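ATP-dependent zinc metalloprotease FtsH (Thermotoga maritima, PDB 4M8A) probably acts as a processive, ATP-dependent zinc metallopeptidase on cytoplasmic and membrane proteins, helping quality control in the inner membrane, the present chain being its periplasmic domain. Local coordinates at residues T10-V13 / Q14-D18; V27-D30 / D31-R35. All coordinates share one frame; numbering follows the deposited sequence.

Contact 1: residues T10-V13 / Q14-D18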
# COMPACT_ATOMS: atom_id res chain seq x y z
N THR B 10 -12.94 14.27 -8.47
CA THR B 10 -12.85 14.36 -7.01
C THR B 10 -13.72 13.32 -6.32
O THR B 10 -13.28 12.66 -5.38
CB THR B 10 -13.23 15.77 -6.54
OG1 THR B 10 -12.37 16.70 -7.18
CG2 THR B 10 -13.04 15.90 -5.04
N SER B 11 -14.96 13.18 -6.80
CA SER B 11 -15.88 12.22 -6.21
C SER B 11 -15.40 10.78 -6.44
O SER B 11 -15.59 9.92 -5.57
CB SER B 11 -17.30 12.42 -6.73
OG SER B 11 -17.90 13.60 -6.21
N PHE B 12 -14.77 10.54 -7.58
CA PHE B 12 -14.18 9.24 -7.88
C PHE B 12 -13.09 8.90 -6.87
O PHE B 12 -13.08 7.81 -6.30
CB PHE B 12 -13.60 9.24 -9.30
CG PHE B 12 -12.64 8.11 -9.57
CD1 PHE B 12 -13.07 6.79 -9.54
CD2 PHE B 12 -11.32 8.37 -9.88
CE1 PHE B 12 -12.18 5.75 -9.80
CE2 PHE B 12 -10.42 7.35 -10.14
CZ PHE B 12 -10.85 6.03 -10.11
N VAL B 13 -12.17 9.84 -6.66
CA VAL B 13 -11.11 9.64 -5.67
C VAL B 13 -11.71 9.39 -4.29
O VAL B 13 -11.25 8.50 -3.56
CB VAL B 13 -10.11 10.81 -5.66
CG1 VAL B 13 -9.13 10.68 -4.53
CG2 VAL B 13 -9.37 10.88 -7.00
N GLN B 14 -12.76 10.16 -3.95
CA GLN B 14 -13.55 10.01 -2.71
C GLN B 14 -14.08 8.59 -2.51
O GLN B 14 -14.10 8.05 -1.40
CB GLN B 14 -14.74 10.99 -2.70
CG GLN B 14 -14.47 12.37 -2.09
CD GLN B 14 -15.58 13.41 -2.33
OE1 GLN B 14 -16.62 13.13 -2.92
NE2 GLN B 14 -15.33 14.63 -1.87
N MET B 15 -14.51 7.98 -3.61
CA MET B 15 -15.04 6.61 -3.61
C MET B 15 -13.95 5.57 -3.45
O MET B 15 -14.12 4.57 -2.74
CB MET B 15 -15.83 6.35 -4.88
CG MET B 15 -17.15 7.05 -4.88
SD MET B 15 -18.00 6.86 -6.44
CE MET B 15 -17.99 5.08 -6.61
N VAL B 16 -12.82 5.80 -4.11
CA VAL B 16 -11.68 4.91 -3.97
C VAL B 16 -11.18 4.90 -2.52
O VAL B 16 -10.90 3.83 -1.95
CB VAL B 16 -10.56 5.31 -4.95
CG1 VAL B 16 -9.30 4.50 -4.68
CG2 VAL B 16 -11.04 5.10 -6.39
N GLU B 17 -11.11 6.08 -1.91
CA GLU B 17 -10.52 6.25 -0.58
C GLU B 17 -11.43 5.82 0.56
O GLU B 17 -10.96 5.62 1.68
CB GLU B 17 -10.10 7.70 -0.34
CG GLU B 17 -9.03 8.19 -1.29
CD GLU B 17 -8.62 9.63 -1.01
OE1 GLU B 17 -9.38 10.38 -0.35
OE2 GLU B 17 -7.52 10.01 -1.45
N ASP B 18 -12.73 5.69 0.27
CA ASP B 18 -13.70 5.28 1.28
C ASP B 18 -13.25 3.99 1.97
O ASP B 18 -12.90 3.03 1.30
CB ASP B 18 -15.07 5.09 0.61
CG ASP B 18 -16.22 5.14 1.59
OD1 ASP B 18 -16.06 4.64 2.73
OD2 ASP B 18 -17.28 5.69 1.23
O HOH W 1 -17.83 10.48 -3.53
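F12 and V16, one helical turn apart, make the apolar part of this contact. The CG2 methyl of V16 sits over one face of the F12 ring, 4.0 Å from the ring centroid and displaced toward the rim, a CH-pi contact in which CE1 of F12 is the nearest ring atom. With CG of F12 anti to the backbone N (chi1 164°), the ring is placed with one face toward that methyl. A flat aromatic beside a compact branched residue suits this buried side: the F12 ring also packs on V26, L34 and V36 of the sheet, while V16 touches K60 and L61 of helix 55-63.

Backbone hydrogen bonds carry the polar part. Q14 N to T10 O (2.9 Å), V16 N to F12 O and E17 N to V13 O are well aligned; M15 N to S11 O is more bent, at 140°, and M15 N has a second, weak bond to F12 O.

In one of two modelled positions of the long, polar Q14 side chain, a water donates to S11 O and Q14 OE1, a tentative bridge. V13 and E17 run side by side, CG1 of V13 lying 3.5 Å from E17 OE2, which also has K60 as a long, weak ion pair. T10 OG1 is hydrogen-bonded to I66 O and V68 N of the second subunit.

Such i to i+4 bonding marks helix 9-17 of the FtsH periplasmic domain as an alpha-helix with distinct sides: F12 and M15 face the sheet, V16 helix 55-63, T10 and V13 the second subunit, while Q14 and E17 are exposed.

Contact 2: residues V27-D30 / D31-R35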
# COMPACT_ATOMS: atom_id res chain seq x y z
N VAL B 27 -12.28 0.85 -15.48
CA VAL B 27 -11.85 0.59 -16.84
C VAL B 27 -11.26 1.91 -17.36
O VAL B 27 -11.93 2.94 -17.38
CB VAL B 27 -13.01 0.12 -17.76
CG1 VAL B 27 -12.55 -0.02 -19.22
CG2 VAL B 27 -13.60 -1.18 -17.25
N ILE B 28 -9.98 1.86 -17.72
CA ILE B 28 -9.26 3.03 -18.20
C ILE B 28 -9.29 3.00 -19.73
O ILE B 28 -8.54 2.26 -20.38
CB ILE B 28 -7.82 3.06 -17.66
CG1 ILE B 28 -7.82 3.00 -16.12
CG2 ILE B 28 -7.10 4.33 -18.12
CD1 ILE B 28 -6.40 3.00 -15.50
N ARG B 29 -10.20 3.77 -20.29
CA ARG B 29 -10.39 3.77 -21.73
C ARG B 29 -9.33 4.61 -22.42
O ARG B 29 -8.86 5.62 -21.87
CB ARG B 29 -11.76 4.35 -22.07
CG ARG B 29 -12.94 3.51 -21.57
CD ARG B 29 -14.27 4.25 -21.73
NE ARG B 29 -14.41 4.82 -23.07
CZ ARG B 29 -14.96 4.18 -24.09
NH1 ARG B 29 -15.45 2.95 -23.92
NH2 ARG B 29 -15.05 4.77 -25.27
N ASP B 30 -8.97 4.23 -23.63
CA ASP B 30 -7.98 5.01 -24.36
C ASP B 30 -8.46 6.42 -24.72
O ASP B 30 -7.64 7.27 -25.04
CB ASP B 30 -7.41 4.25 -25.56
CG ASP B 30 -8.34 4.23 -26.75
OD1 ASP B 30 -9.55 4.45 -26.59
OD2 ASP B 30 -7.83 3.98 -27.87
N ASP B 31 -9.78 6.67 -24.64
CA ASP B 31 -10.28 8.03 -24.87
C ASP B 31 -10.26 8.93 -23.63
O ASP B 31 -10.80 10.04 -23.65
CB ASP B 31 -11.66 8.04 -25.55
CG ASP B 31 -12.78 7.50 -24.67
OD1 ASP B 31 -12.53 7.14 -23.51
OD2 ASP B 31 -13.93 7.46 -25.17
N GLY B 32 -9.64 8.47 -22.56
CA GLY B 32 -9.50 9.31 -21.37
C GLY B 32 -10.71 9.31 -20.44
O GLY B 32 -10.77 10.09 -19.50
N VAL B 33 -11.68 8.46 -20.72
CA VAL B 33 -12.81 8.28 -19.82
C VAL B 33 -12.56 7.06 -18.96
O VAL B 33 -12.09 6.03 -19.45
CB VAL B 33 -14.10 8.10 -20.62
CG1 VAL B 33 -15.27 7.70 -19.70
CG2 VAL B 33 -14.42 9.35 -21.41
N LEU B 34 -12.83 7.18 -17.67
CA LEU B 34 -12.79 6.03 -16.79
C LEU B 34 -14.21 5.57 -16.56
O LEU B 34 -15.08 6.36 -16.25
CB LEU B 34 -12.21 6.41 -15.42
CG LEU B 34 -10.93 7.23 -15.37
CD1 LEU B 34 -10.55 7.51 -13.93
CD2 LEU B 34 -9.79 6.53 -16.09
N ARG B 35 -14.45 4.28 -16.73
CA ARG B 35 -15.74 3.73 -16.34
C ARG B 35 -15.53 3.02 -15.01
O ARG B 35 -14.67 2.14 -14.88
CB ARG B 35 -16.27 2.77 -17.39
CG ARG B 35 -16.82 3.47 -18.62
CD ARG B 35 -17.66 2.50 -19.40
NE ARG B 35 -16.97 2.03 -20.59
CZ ARG B 35 -16.41 0.84 -20.71
NH1 ARG B 35 -16.46 -0.04 -19.71
NH2 ARG B 35 -15.81 0.52 -21.84
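R29 reaches across the end of a beta hairpin to D31, where a type I turn from R29 to G32 joins antiparallel strands 23-29 and 33-38. The arginine grips the carboxylate side-on through two hydrogen bonds of one salt bridge, NE to D31 OD1 (3.0 Å) and NH2 to D31 OD2 (2.9 Å). The two flat groups are not coplanar but turned 53° apart; OD2 lies in the guanidinium plane, whereas NH2 approaches from above the carboxylate. CG of D31 stands between its own backbone N and carbonyl carbon (chi1 68°), which brings the acid back over the turn. Replacing R29 with an alanine is likely to strip the D31 carboxylate of its charged mate, with only the V33 N bond left of the contacts described to hold its rotation.

On the same side of the hairpin, in one of two modelled R35 positions and so tentatively, the R29 and R35 guanidiniums meet at their edges, planes 58° apart, with R29 NH1 3.2 Å from R35 NH2. This like-charged approach is probably eased by D31 and by E71, a long, weak ion partner of R29. In that R35 position V27 sets CG1 over one guanidinium face. I28 and L34 point together to the other face of the sheet, where CD2 of L34 meets CG2 of I28 at 4.0 Å, as branched apolar residues suit a buried face.

G32, with positive phi, closes the turn where a side chain would jam against the preceding carbonyl; its N bonds R29 O. An Asx turn completes the loop: V33 N reaches D31 OD1 at 3.2 Å, from the face of the carboxylate opposite to R29 NE.

How the contacts relate
Contact 1 closes before contact 2 opens along the chain, and their centres lie about 16 Å apart, on opposite sides of the chain's centre. They nevertheless touch directly: F12 CE2 of the helix packs against L34 CD1 of the hairpin at 3.8 Å, so that the helix of contact 1 rests on one strand of contact 2. Both contacts also face the second subunit, contact 1 through T10 and V13, contact 2 through D31 and V33, which meet R72 of that subunit. The interface thus draws on the helix and the hairpin turn alike in this six-chain assembly.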